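Local coordinates for protein Ispd/ispf bifunctional enzyme (Campylobacter jejuni, PDB 1W55) that catalyses two steps of isoprenoid precursor synthesis, transferring a cytidylyl group from CTP to methylerythritol phosphate and later cyclising the phosphorylated product with release of CMP, at residues A[20-23]-A[24-27]; A[264-267]-A[268-272]; A[285-288]-A[289-293]; A[317-320]-A[321-324]. One frame throughout, in Å; residues are numbered along the deposited sequence.

The four contacts are local turns of one chain, and they differ in what surrounds them. Interaction 1 is a buried 3-10 turn in the cytidylyltransferase part; the other three lie in the cyclodiphosphate synthase part. Interaction 3, partly buried, is regular helix held by backbone bonds, and it touches two of the other contacts: Lys20 of interaction 1 meets Asp291, and Leu269 and Tyr270 of interaction 2 lie against Ala289 and Gln288. Interaction 2, at the surface, is a capped helical turn gripping a nucleotide ribose. Interaction 4, partly buried, lies about 25 Å from it between centres within the chain, yet its lysine meets residues 264-272 of an adjoining subunit at a shared nucleotide site.

Interaction 1 of 4, residues A[20-23]-A[24-27]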
loop_
_atom_site.group_PDB
_atom_site.type_symbol
_atom_site.label_atom_id
_atom_site.label_comp_id
_atom_site.label_asym_id
_atom_site.label_seq_id
_atom_site.Cartn_x
_atom_site.Cartn_y
_atom_site.Cartn_z
ATOM N N LYS A 20 3.066 32.508 -5.167
ATOM C CA LYS A 20 3.581 33.127 -6.383
ATOM C C LYS A 20 3.126 32.319 -7.600
ATOM O O LYS A 20 3.043 32.849 -8.702
ATOM C CB LYS A 20 5.101 33.299 -6.349
ATOM C CG LYS A 20 5.633 34.353 -7.356
ATOM C CD LYS A 20 5.610 35.777 -6.774
ATOM C CE LYS A 20 5.177 36.802 -7.827
ATOM N NZ LYS A 20 4.956 38.166 -7.252
ATOM N N VAL A 21 2.802 31.047 -7.387
ATOM C CA VAL A 21 2.367 30.182 -8.478
ATOM C C VAL A 21 0.883 30.346 -8.846
ATOM O O VAL A 21 0.005 30.334 -7.981
ATOM C CB VAL A 21 2.752 28.680 -8.246
ATOM C CG1 VAL A 21 2.027 28.097 -7.058
ATOM C CG2 VAL A 21 2.481 27.853 -9.513
ATOM N N LYS A 22 0.627 30.517 -10.139
ATOM C CA LYS A 22 -0.728 30.505 -10.676
ATOM C C LYS A 22 -1.271 29.080 -10.708
ATOM O O LYS A 22 -0.596 28.137 -11.168
ATOM C CB LYS A 22 -0.756 31.099 -12.073
ATOM C CG LYS A 22 -0.515 32.605 -12.106
ATOM C CD LYS A 22 -0.424 33.099 -13.543
ATOM C CE LYS A 22 0.157 34.516 -13.618
ATOM N NZ LYS A 22 0.447 34.928 -15.032
ATOM N N LYS A 23 -2.499 28.927 -10.223
ATOM C CA LYS A 23 -3.079 27.603 -10.040
ATOM C C LYS A 23 -3.218 26.799 -11.334
ATOM O O LYS A 23 -3.165 25.573 -11.305
ATOM C CB LYS A 23 -4.383 27.672 -9.239
ATOM C CG LYS A 23 -5.632 28.036 -10.033
ATOM C CD LYS A 23 -6.862 27.728 -9.195
ATOM C CE LYS A 23 -7.483 28.990 -8.667
ATOM N NZ LYS A 23 -8.630 29.362 -9.535
ATOM N N GLN A 24 -3.353 27.478 -12.465
ATOM C CA GLN A 24 -3.496 26.775 -13.741
ATOM C C GLN A 24 -2.202 26.093 -14.196
ATOM O O GLN A 24 -2.251 25.199 -15.052
ATOM C CB GLN A 24 -4.067 27.672 -14.846
ATOM C CG GLN A 24 -3.621 29.120 -14.816
ATOM C CD GLN A 24 -4.526 29.993 -13.958
ATOM O OE1 GLN A 24 -4.186 30.300 -12.813
ATOM N NE2 GLN A 24 -5.677 30.397 -14.510
ATOM N N PHE A 25 -1.069 26.498 -13.597
ATOM C CA PHE A 25 0.240 25.939 -13.918
ATOM C C PHE A 25 0.868 25.037 -12.845
ATOM O O PHE A 25 2.031 24.669 -12.973
ATOM C CB PHE A 25 1.225 27.046 -14.337
ATOM C CG PHE A 25 0.702 27.925 -15.434
ATOM C CD1 PHE A 25 0.586 29.294 -15.245
ATOM C CD2 PHE A 25 0.286 27.381 -16.636
ATOM C CE1 PHE A 25 0.073 30.112 -16.242
ATOM C CE2 PHE A 25 -0.231 28.186 -17.646
ATOM C CZ PHE A 25 -0.333 29.552 -17.450
ATOM N N LEU A 26 0.127 24.692 -11.797
ATOM C CA LEU A 26 0.545 23.610 -10.897
ATOM C C LEU A 26 0.664 22.330 -11.694
ATOM O O LEU A 26 -0.196 22.058 -12.548
ATOM C CB LEU A 26 -0.473 23.377 -9.789
ATOM C CG LEU A 26 -0.717 24.489 -8.773
ATOM C CD1 LEU A 26 -1.918 24.113 -7.913
ATOM C CD2 LEU A 26 0.530 24.749 -7.921
ATOM N N ARG A 27 1.697 21.540 -11.427
ATOM C CA ARG A 27 1.880 20.309 -12.180
ATOM C C ARG A 27 1.162 19.133 -11.541
ATOM O O ARG A 27 1.319 18.864 -10.359
ATOM C CB ARG A 27 3.373 20.000 -12.415
ATOM C CG ARG A 27 3.830 20.260 -13.859
ATOM C CD ARG A 27 3.491 21.674 -14.373
ATOM N NE ARG A 27 4.126 22.002 -15.645
ATOM C CZ ARG A 27 4.342 23.243 -16.078
ATOM N NH1 ARG A 27 3.960 24.279 -15.351
ATOM N NH2 ARG A 27 4.934 23.449 -17.249
#
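Lys22 and Phe25 meet across one tight turn, an example of backbone and side chains closing the same loop together. Phe25 N donates to Lys22 O at 3.0 Å, reaching it from well above the carbonyl plane rather than on a lone pair. One residue on, Leu26 N makes a weak bond to Lys23 O. Outside this backbone pairing, the methylenes of Lys22 run alongside the phenyl ring in the same direction, with CB 3.9 Å from Phe25 CD1; the extended chain beyond CG keeps CD beside Phe25 CE1 as well. Gln24 lays its CG over the centre of the ring, then bends sharply at chi2 (-89°), which brings OE1 back to within 3.6 Å of Lys22 CB. Its NE2 is held by Ala10 O. Val21 and Leu26 cross at about a right angle, Val21 CG1 lying 3.8 Å from Leu26 CD2. Lys23, a predicted transition-state stabiliser, has its side chain about 6 Å from that of Lys191 and about 7 Å from that of Arg16, and the side chain of Gln24 is about 5 Å from a bound CMP. The turn lies in the loop between strands 4-9 and 27-28: Tyr59 meets Phe25 edge-to-face, Gln24 is backbone-bonded to Trp34 of helix 33-42, and Lys22 to Glu295 at the end of helix 282-295, joining the cytidylyltransferase part to the synthase part.

Interaction 2 of 4, residues A[264-267]-A[268-272]. With C (cytidine-5'-monophosphate), chain C.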
loop_
_atom_site.group_PDB
_atom_site.type_symbol
_atom_site.label_atom_id
_atom_site.label_comp_id
_atom_site.label_asym_id
_atom_site.label_seq_id
_atom_site.Cartn_x
_atom_site.Cartn_y
_atom_site.Cartn_z
ATOM N N GLY A 264 12.497 32.543 -22.756
ATOM C CA GLY A 264 13.246 33.452 -23.607
ATOM C C GLY A 264 14.604 33.821 -23.030
ATOM O O GLY A 264 15.344 32.953 -22.552
ATOM N N ASP A 265 14.936 35.110 -23.104
ATOM C CA ASP A 265 16.167 35.642 -22.512
ATOM C C ASP A 265 15.962 37.053 -21.953
ATOM O O ASP A 265 14.856 37.605 -22.022
ATOM C CB ASP A 265 17.360 35.554 -23.487
ATOM C CG ASP A 265 17.189 36.410 -24.730
ATOM O OD1 ASP A 265 17.653 35.982 -25.817
ATOM O OD2 ASP A 265 16.626 37.528 -24.723
ATOM N N ILE A 266 17.020 37.630 -21.398
ATOM C CA ILE A 266 16.904 38.877 -20.647
ATOM C C ILE A 266 16.453 40.066 -21.530
ATOM O O ILE A 266 15.677 40.919 -21.086
ATOM C CB ILE A 266 18.202 39.162 -19.843
ATOM C CG1 ILE A 266 17.968 40.277 -18.804
ATOM C CG2 ILE A 266 19.382 39.452 -20.773
ATOM C CD1 ILE A 266 19.128 40.465 -17.776
ATOM N N GLY A 267 16.915 40.072 -22.780
ATOM C CA GLY A 267 16.557 41.082 -23.754
ATOM C C GLY A 267 15.106 41.046 -24.181
ATOM O O GLY A 267 14.557 42.083 -24.529
ATOM N N GLU A 268 14.491 39.862 -24.163
ATOM C CA GLU A 268 13.060 39.724 -24.436
ATOM C C GLU A 268 12.231 40.178 -23.228
ATOM O O GLU A 268 11.136 40.717 -23.389
ATOM C CB GLU A 268 12.700 38.273 -24.797
ATOM C CG GLU A 268 13.587 37.620 -25.868
ATOM C CD GLU A 268 13.340 38.166 -27.275
ATOM O OE1 GLU A 268 12.185 38.563 -27.569
ATOM O OE2 GLU A 268 14.300 38.204 -28.087
ATOM N N LEU A 269 12.749 39.954 -22.020
ATOM C CA LEU A 269 12.027 40.333 -20.806
ATOM C C LEU A 269 12.234 41.813 -20.443
ATOM O O LEU A 269 11.292 42.480 -20.028
ATOM C CB LEU A 269 12.403 39.420 -19.626
ATOM C CG LEU A 269 11.664 39.630 -18.296
ATOM C CD1 LEU A 269 10.141 39.511 -18.462
ATOM C CD2 LEU A 269 12.163 38.662 -17.218
ATOM N N TYR A 270 13.465 42.303 -20.602
ATOM C CA TYR A 270 13.802 43.696 -20.321
ATOM C C TYR A 270 14.488 44.347 -21.524
ATOM O O TYR A 270 15.703 44.544 -21.494
ATOM C CB TYR A 270 14.728 43.795 -19.110
ATOM C CG TYR A 270 14.219 43.098 -17.867
ATOM C CD1 TYR A 270 14.894 41.995 -17.345
ATOM C CD2 TYR A 270 13.079 43.553 -17.200
ATOM C CE1 TYR A 270 14.448 41.352 -16.195
ATOM C CE2 TYR A 270 12.615 42.915 -16.049
ATOM C CZ TYR A 270 13.306 41.812 -15.553
ATOM O OH TYR A 270 12.863 41.172 -14.417
ATOM N N PRO A 271 13.723 44.686 -22.569
ATOM C CA PRO A 271 14.302 45.258 -23.800
ATOM C C PRO A 271 15.003 46.586 -23.503
ATOM O O PRO A 271 14.347 47.543 -23.104
ATOM C CB PRO A 271 13.088 45.483 -24.715
ATOM C CG PRO A 271 11.937 44.769 -24.078
ATOM C CD PRO A 271 12.253 44.570 -22.634
ATOM N N ASP A 272 16.318 46.625 -23.698
ATOM C CA ASP A 272 17.150 47.735 -23.227
ATOM C C ASP A 272 17.798 48.528 -24.371
ATOM O O ASP A 272 18.825 49.185 -24.198
ATOM C CB ASP A 272 18.217 47.200 -22.260
ATOM C CG ASP A 272 18.980 48.308 -21.548
ATOM O OD1 ASP A 272 18.367 49.362 -21.251
ATOM O OD2 ASP A 272 20.196 48.206 -21.250
HETATM O OP3 C C . 23.334 41.328 -24.299
HETATM P P C C . 23.406 42.008 -25.633
HETATM O OP1 C C . 24.459 41.445 -26.534
HETATM O OP2 C C . 23.480 43.501 -25.493
HETATM O "O5'" C C . 22.011 41.675 -26.345
HETATM C "C5'" C C . 20.776 42.153 -25.831
HETATM C "C4'" C C . 19.634 41.253 -26.300
HETATM O "O4'" C C . 19.550 41.191 -27.732
HETATM C "C3'" C C . 19.749 39.793 -25.864
HETATM O "O3'" C C . 19.223 39.574 -24.557
HETATM C "C2'" C C . 18.943 39.058 -26.921
HETATM O "O2'" C C . 17.556 39.165 -26.614
HETATM C "C1'" C C . 19.115 39.893 -28.171
HETATM N N1 C C . 20.045 39.376 -29.205
HETATM C C2 C C . 19.544 38.722 -30.351
HETATM O O2 C C . 18.315 38.533 -30.469
HETATM N N3 C C . 20.382 38.284 -31.327
HETATM C C4 C C . 21.720 38.464 -31.215
HETATM N N4 C C . 22.567 38.028 -32.189
HETATM C C5 C C . 22.234 39.093 -30.089
HETATM C C6 C C . 21.373 39.556 -29.093
#
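Asp265 and Leu269 close the first turn of a short helix, Leu269 N bonding Asp265 O at 3.2 Å. The next bond is shorter and straighter, Tyr270 N to Ile266 O at 2.7 Å, and with Tyr270 the chain leaves helical geometry. At the start, Asp265 is the N-cap: its CG sits between backbone N and carbonyl carbon (chi1 64°), which turns OD2 back to accept from Glu268 N at 3.2 Å. The same oxygen takes the ribose O2' of the bound CMP at 2.7 Å. Because Gly267 has no side chain, the ribose can come up close to the backbone, its O3' 3.0 Å from Gly267 N in a weak bond. Glu268 OE2 is 4.1 Å from Asp265 OD2; the crowding of negative charge is probably offset by Lys318 of a neighbouring subunit, which forms salt bridges with both residues. Farther round, Ile266 CG1 meets the edge of the Tyr270 ring near its plane, 3.8 Å from CD1, while Leu269 CG covers one face. This N-capped turn, its cap residue holding the ribose O2' firmly and O3' weakly, forms one wall of the synthase CMP pocket, where Thr342, Leu314 and Ala309 of the neighbouring subunit also bond the nucleotide.

Interaction 3 of 4, residues A[285-288]-A[289-293]; sequences LLKQ and AYDKV
Gln288, Ala289 and Lys287 have the most surface buried in this contact, and they meet the next turn chiefly through backbone, in a regular run of i to i+4 bonds. Ala289 is gripped first: its N bonds Leu285 O at 3.0 Å, and its methyl group rests on the preceding turn, CB lying 3.5 Å from Leu286 O. Gln288 acts through its carbonyl, which accepts from Lys292 N at 3.2 Å, with Lys292 CG 3.5 Å from the same oxygen. The amide of Gln288 reaches the other way along the helix, where NE2 bonds Glu284 OE2. Lys287 takes part through its O, which accepts from Asp291 N at 3.0 Å. With its CG beside its own backbone N (chi1 -78°), the Asp291 carboxylate folds back over that turn, CG only 3.4 Å from Lys287 O, while CB lies 3.3 Å from Gln288 O. Lys287 makes no ion pair with Asp291, the charged atoms NZ and OD2 being 6.4 Å apart; its NZ is taken instead by Thr328 O. Between these, Tyr290 N to Leu286 O continues the helical pattern. The faces of the helix are divided among its neighbours. Leu286 and Ala289 pack on Thr254 of helix 248-260, and Tyr290 touches Leu329 of helix 318-329 while its OH bonds Leu300 N of strand 298-308. Tyr270 OH bonds Leu285 O from the loop after helix 266-269, and Lys20 packs on Asp291 from the cytidylyltransferase part.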
loop_
_atom_site.group_PDB
_atom_site.type_symbol
_atom_site.label_atom_id
_atom_site.label_comp_id
_atom_site.label_asym_id
_atom_site.label_seq_id
_atom_site.Cartn_x
_atom_site.Cartn_y
_atom_site.Cartn_z
ATOM N N LEU A 285 16.047 42.865 -11.092
ATOM C CA LEU A 285 15.656 42.317 -12.388
ATOM C C LEU A 285 15.710 40.794 -12.355
ATOM O O LEU A 285 14.805 40.132 -12.855
ATOM C CB LEU A 285 16.562 42.844 -13.508
ATOM C CG LEU A 285 16.575 44.347 -13.816
ATOM C CD1 LEU A 285 17.448 44.628 -15.031
ATOM C CD2 LEU A 285 15.173 44.899 -14.033
ATOM N N LEU A 286 16.782 40.260 -11.760
ATOM C CA LEU A 286 16.930 38.828 -11.504
ATOM C C LEU A 286 15.769 38.274 -10.683
ATOM O O LEU A 286 15.172 37.257 -11.047
ATOM C CB LEU A 286 18.260 38.541 -10.779
ATOM C CG LEU A 286 18.463 37.129 -10.204
ATOM C CD1 LEU A 286 18.400 36.043 -11.311
ATOM C CD2 LEU A 286 19.769 37.019 -9.405
ATOM N N LYS A 287 15.461 38.937 -9.567
ATOM C CA LYS A 287 14.369 38.511 -8.694
ATOM C C LYS A 287 13.025 38.461 -9.443
ATOM O O LYS A 287 12.246 37.520 -9.283
ATOM C CB LYS A 287 14.262 39.432 -7.483
ATOM C CG LYS A 287 13.087 39.117 -6.562
ATOM C CD LYS A 287 12.785 40.265 -5.608
ATOM C CE LYS A 287 13.691 40.239 -4.369
ATOM N NZ LYS A 287 13.256 39.247 -3.334
ATOM N N GLN A 288 12.771 39.470 -10.265
ATOM C CA GLN A 288 11.524 39.547 -11.021
ATOM C C GLN A 288 11.436 38.479 -12.108
ATOM O O GLN A 288 10.348 37.983 -12.405
ATOM C CB GLN A 288 11.349 40.944 -11.626
ATOM C CG GLN A 288 10.913 41.998 -10.615
ATOM C CD GLN A 288 10.756 43.373 -11.241
ATOM O OE1 GLN A 288 10.148 43.513 -12.303
ATOM N NE2 GLN A 288 11.311 44.385 -10.594
ATOM N N ALA A 289 12.578 38.140 -12.709
ATOM C CA ALA A 289 12.626 37.059 -13.694
ATOM C C ALA A 289 12.292 35.701 -13.038
ATOM O O ALA A 289 11.542 34.905 -13.594
ATOM C CB ALA A 289 13.989 37.013 -14.356
ATOM N N TYR A 290 12.855 35.448 -11.858
ATOM C CA TYR A 290 12.529 34.250 -11.089
ATOM C C TYR A 290 11.052 34.214 -10.665
ATOM O O TYR A 290 10.438 33.139 -10.649
ATOM C CB TYR A 290 13.450 34.100 -9.873
ATOM C CG TYR A 290 13.293 32.773 -9.153
ATOM C CD1 TYR A 290 13.164 31.574 -9.872
ATOM C CD2 TYR A 290 13.255 32.716 -7.760
ATOM C CE1 TYR A 290 12.995 30.361 -9.219
ATOM C CE2 TYR A 290 13.103 31.498 -7.092
ATOM C CZ TYR A 290 12.973 30.327 -7.832
ATOM O OH TYR A 290 12.818 29.123 -7.191
ATOM N N ASP A 291 10.483 35.376 -10.333
ATOM C CA ASP A 291 9.042 35.469 -10.071
ATOM C C ASP A 291 8.229 34.956 -11.258
ATOM O O ASP A 291 7.245 34.243 -11.067
ATOM C CB ASP A 291 8.609 36.909 -9.767
ATOM C CG ASP A 291 8.949 37.352 -8.347
ATOM O OD1 ASP A 291 9.218 36.482 -7.479
ATOM O OD2 ASP A 291 8.964 38.570 -8.019
ATOM N N LYS A 292 8.620 35.333 -12.474
ATOM C CA LYS A 292 7.946 34.835 -13.680
ATOM C C LYS A 292 7.982 33.310 -13.776
ATOM O O LYS A 292 7.001 32.680 -14.160
ATOM C CB LYS A 292 8.552 35.438 -14.953
ATOM C CG LYS A 292 8.323 36.925 -15.112
ATOM C CD LYS A 292 6.848 37.256 -15.358
ATOM C CE LYS A 292 6.555 38.711 -14.975
ATOM N NZ LYS A 292 5.441 39.323 -15.762
ATOM N N VAL A 293 9.121 32.736 -13.400
ATOM C CA VAL A 293 9.365 31.300 -13.473
ATOM C C VAL A 293 8.534 30.577 -12.416
ATOM O O VAL A 293 8.004 29.493 -12.658
ATOM C CB VAL A 293 10.882 31.016 -13.304
ATOM C CG1 VAL A 293 11.153 29.570 -12.995
ATOM C CG2 VAL A 293 11.649 31.480 -14.547
#

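Interaction 4 of 4, residues A[317-320]-A[321-324]; sequences FKQA and MQSN. With C (cytidine-5'-monophosphate), chain B.
Gln319 and Gln322, one helical turn apart, turn their amide planes almost perpendicular, 82° apart, and share a water between them. The water accepts from Gln322 NE2 at 2.9 Å and, weakly, from Gln319 NE2. The amide oxygens have other partners: Gln319 OE1 takes Lys62 NZ of a neighbouring subunit, and Gln322 OE1 takes Val338 N of strand 336-341. A bend at chi2 (-58°) curls Gln319 round toward its partner, whereas Gln322 stays extended after CG, which passes 3.3 Å from Lys318 O. Beneath these side chains runs ordinary helix: Met321 N bonds Phe317 O at 2.9 Å, and Gln322 N bonds Lys318 O at 3.0 Å. Met321 lies back on the same carbonyl, its CG 3.3 Å from Phe317 O, while its side chain also touches Val338 and Val232. Lys318 does the opposite, leaving the turn fully extended to put NZ 3.2 Å from the cytosine O2 of the bound CMP, in a weak hydrogen bond, and 3.0 Å from the ribose O2'. The helix belongs to the beta-alpha-beta unit of strands 298-308 and 336-341. Its chemistry is therefore split: the two amide oxygens tie the helix to strand 336-341 and to the neighbouring subunit, a water links their NE2 atoms, and Lys318, probably kept positively charged by that subunit's acidic pair, is set beside the nucleotide at the interface.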
loop_
_atom_site.group_PDB
_atom_site.type_symbol
_atom_site.label_atom_id
_atom_site.label_comp_id
_atom_site.label_asym_id
_atom_site.label_seq_id
_atom_site.Cartn_x
_atom_site.Cartn_y
_atom_site.Cartn_z
ATOM N N PHE A 317 35.263 37.406 -2.356
ATOM C CA PHE A 317 33.892 37.887 -2.562
ATOM C C PHE A 317 32.889 36.771 -2.861
ATOM O O PHE A 317 31.679 37.008 -2.914
ATOM C CB PHE A 317 33.882 38.955 -3.663
ATOM C CG PHE A 317 34.801 40.119 -3.378
ATOM C CD1 PHE A 317 36.093 40.151 -3.899
ATOM C CD2 PHE A 317 34.385 41.170 -2.559
ATOM C CE1 PHE A 317 36.952 41.224 -3.619
ATOM C CE2 PHE A 317 35.241 42.249 -2.263
ATOM C CZ PHE A 317 36.522 42.275 -2.796
ATOM N N LYS A 318 33.391 35.556 -3.053
ATOM C CA LYS A 318 32.557 34.449 -3.531
ATOM C C LYS A 318 31.442 34.076 -2.560
ATOM O O LYS A 318 30.309 33.882 -2.980
ATOM C CB LYS A 318 33.409 33.225 -3.882
ATOM C CG LYS A 318 34.188 33.381 -5.166
ATOM C CD LYS A 318 35.302 32.323 -5.249
ATOM C CE LYS A 318 36.170 32.534 -6.493
ATOM N NZ LYS A 318 37.315 31.580 -6.549
ATOM N N GLN A 319 31.756 33.989 -1.270
ATOM C CA GLN A 319 30.738 33.671 -0.261
ATOM C C GLN A 319 29.646 34.757 -0.166
ATOM O O GLN A 319 28.453 34.445 -0.055
ATOM C CB GLN A 319 31.360 33.362 1.117
ATOM C CG GLN A 319 32.316 32.134 1.140
ATOM C CD GLN A 319 31.653 30.827 0.665
ATOM O OE1 GLN A 319 30.610 30.433 1.186
ATOM N NE2 GLN A 319 32.261 30.162 -0.316
ATOM N N ALA A 320 30.058 36.020 -0.234
ATOM C CA ALA A 320 29.118 37.137 -0.227
ATOM C C ALA A 320 28.201 37.163 -1.479
ATOM O O ALA A 320 27.010 37.434 -1.370
ATOM C CB ALA A 320 29.880 38.462 -0.075
ATOM N N MET A 321 28.766 36.893 -2.654
ATOM C CA MET A 321 27.979 36.788 -3.891
ATOM C C MET A 321 26.920 35.687 -3.784
ATOM O O MET A 321 25.743 35.907 -4.093
ATOM C CB MET A 321 28.897 36.512 -5.088
ATOM C CG MET A 321 29.711 37.723 -5.521
ATOM S SD MET A 321 30.971 37.377 -6.762
ATOM C CE MET A 321 30.028 37.252 -8.074
ATOM N N GLN A 322 27.358 34.511 -3.335
ATOM C CA GLN A 322 26.482 33.366 -3.088
ATOM C C GLN A 322 25.357 33.714 -2.122
ATOM O O GLN A 322 24.192 33.356 -2.343
ATOM C CB GLN A 322 27.302 32.181 -2.547
ATOM C CG GLN A 322 28.106 31.485 -3.643
ATOM C CD GLN A 322 29.206 30.537 -3.138
ATOM O OE1 GLN A 322 30.187 30.320 -3.844
ATOM N NE2 GLN A 322 29.035 29.965 -1.945
ATOM N N SER A 323 25.710 34.421 -1.055
ATOM C CA SER A 323 24.747 34.781 -0.021
ATOM C C SER A 323 23.747 35.842 -0.509
ATOM O O SER A 323 22.551 35.774 -0.196
ATOM C CB SER A 323 25.475 35.216 1.270
ATOM O OG SER A 323 24.594 35.921 2.131
ATOM N N ASN A 324 24.227 36.814 -1.275
ATOM C CA ASN A 324 23.337 37.817 -1.875
ATOM C C ASN A 324 22.364 37.241 -2.930
ATOM O O ASN A 324 21.190 37.624 -2.969
ATOM C CB ASN A 324 24.151 38.976 -2.460
ATOM C CG ASN A 324 23.340 40.275 -2.564
ATOM O OD1 ASN A 324 22.545 40.611 -1.675
ATOM N ND2 ASN A 324 23.532 41.001 -3.656
HETATM O OP3 C B . 42.869 28.894 -13.048
HETATM P P C B . 43.487 30.239 -12.808
HETATM O OP1 C B . 43.029 31.287 -13.770
HETATM O OP2 C B . 44.982 30.151 -12.691
HETATM O "O5'" C B . 42.935 30.701 -11.377
HETATM C "C5'" C B . 43.266 30.001 -10.186
HETATM C "C4'" C B . 42.199 30.250 -9.122
HETATM O "O4'" C B . 42.056 31.647 -8.819
HETATM C "C3'" C B . 40.790 29.801 -9.512
HETATM O "O3'" C B . 40.566 28.421 -9.238
HETATM C "C2'" C B . 39.903 30.691 -8.658
HETATM O "O2'" C B . 39.836 30.161 -7.336
HETATM C "C1'" C B . 40.691 31.973 -8.507
HETATM N N1 C B . 40.255 33.134 -9.322
HETATM C C2 C B . 39.484 34.164 -8.741
HETATM O O2 C B . 39.125 34.071 -7.547
HETATM N N3 C B . 39.116 35.254 -9.464
HETATM C C4 C B . 39.481 35.370 -10.763
HETATM N N4 C B . 39.117 36.459 -11.495
HETATM C C5 C B . 40.228 34.361 -11.357
HETATM C C6 C B . 40.618 33.248 -10.612
HETATM O O HOH W 1 30.707 27.592 -2.100
#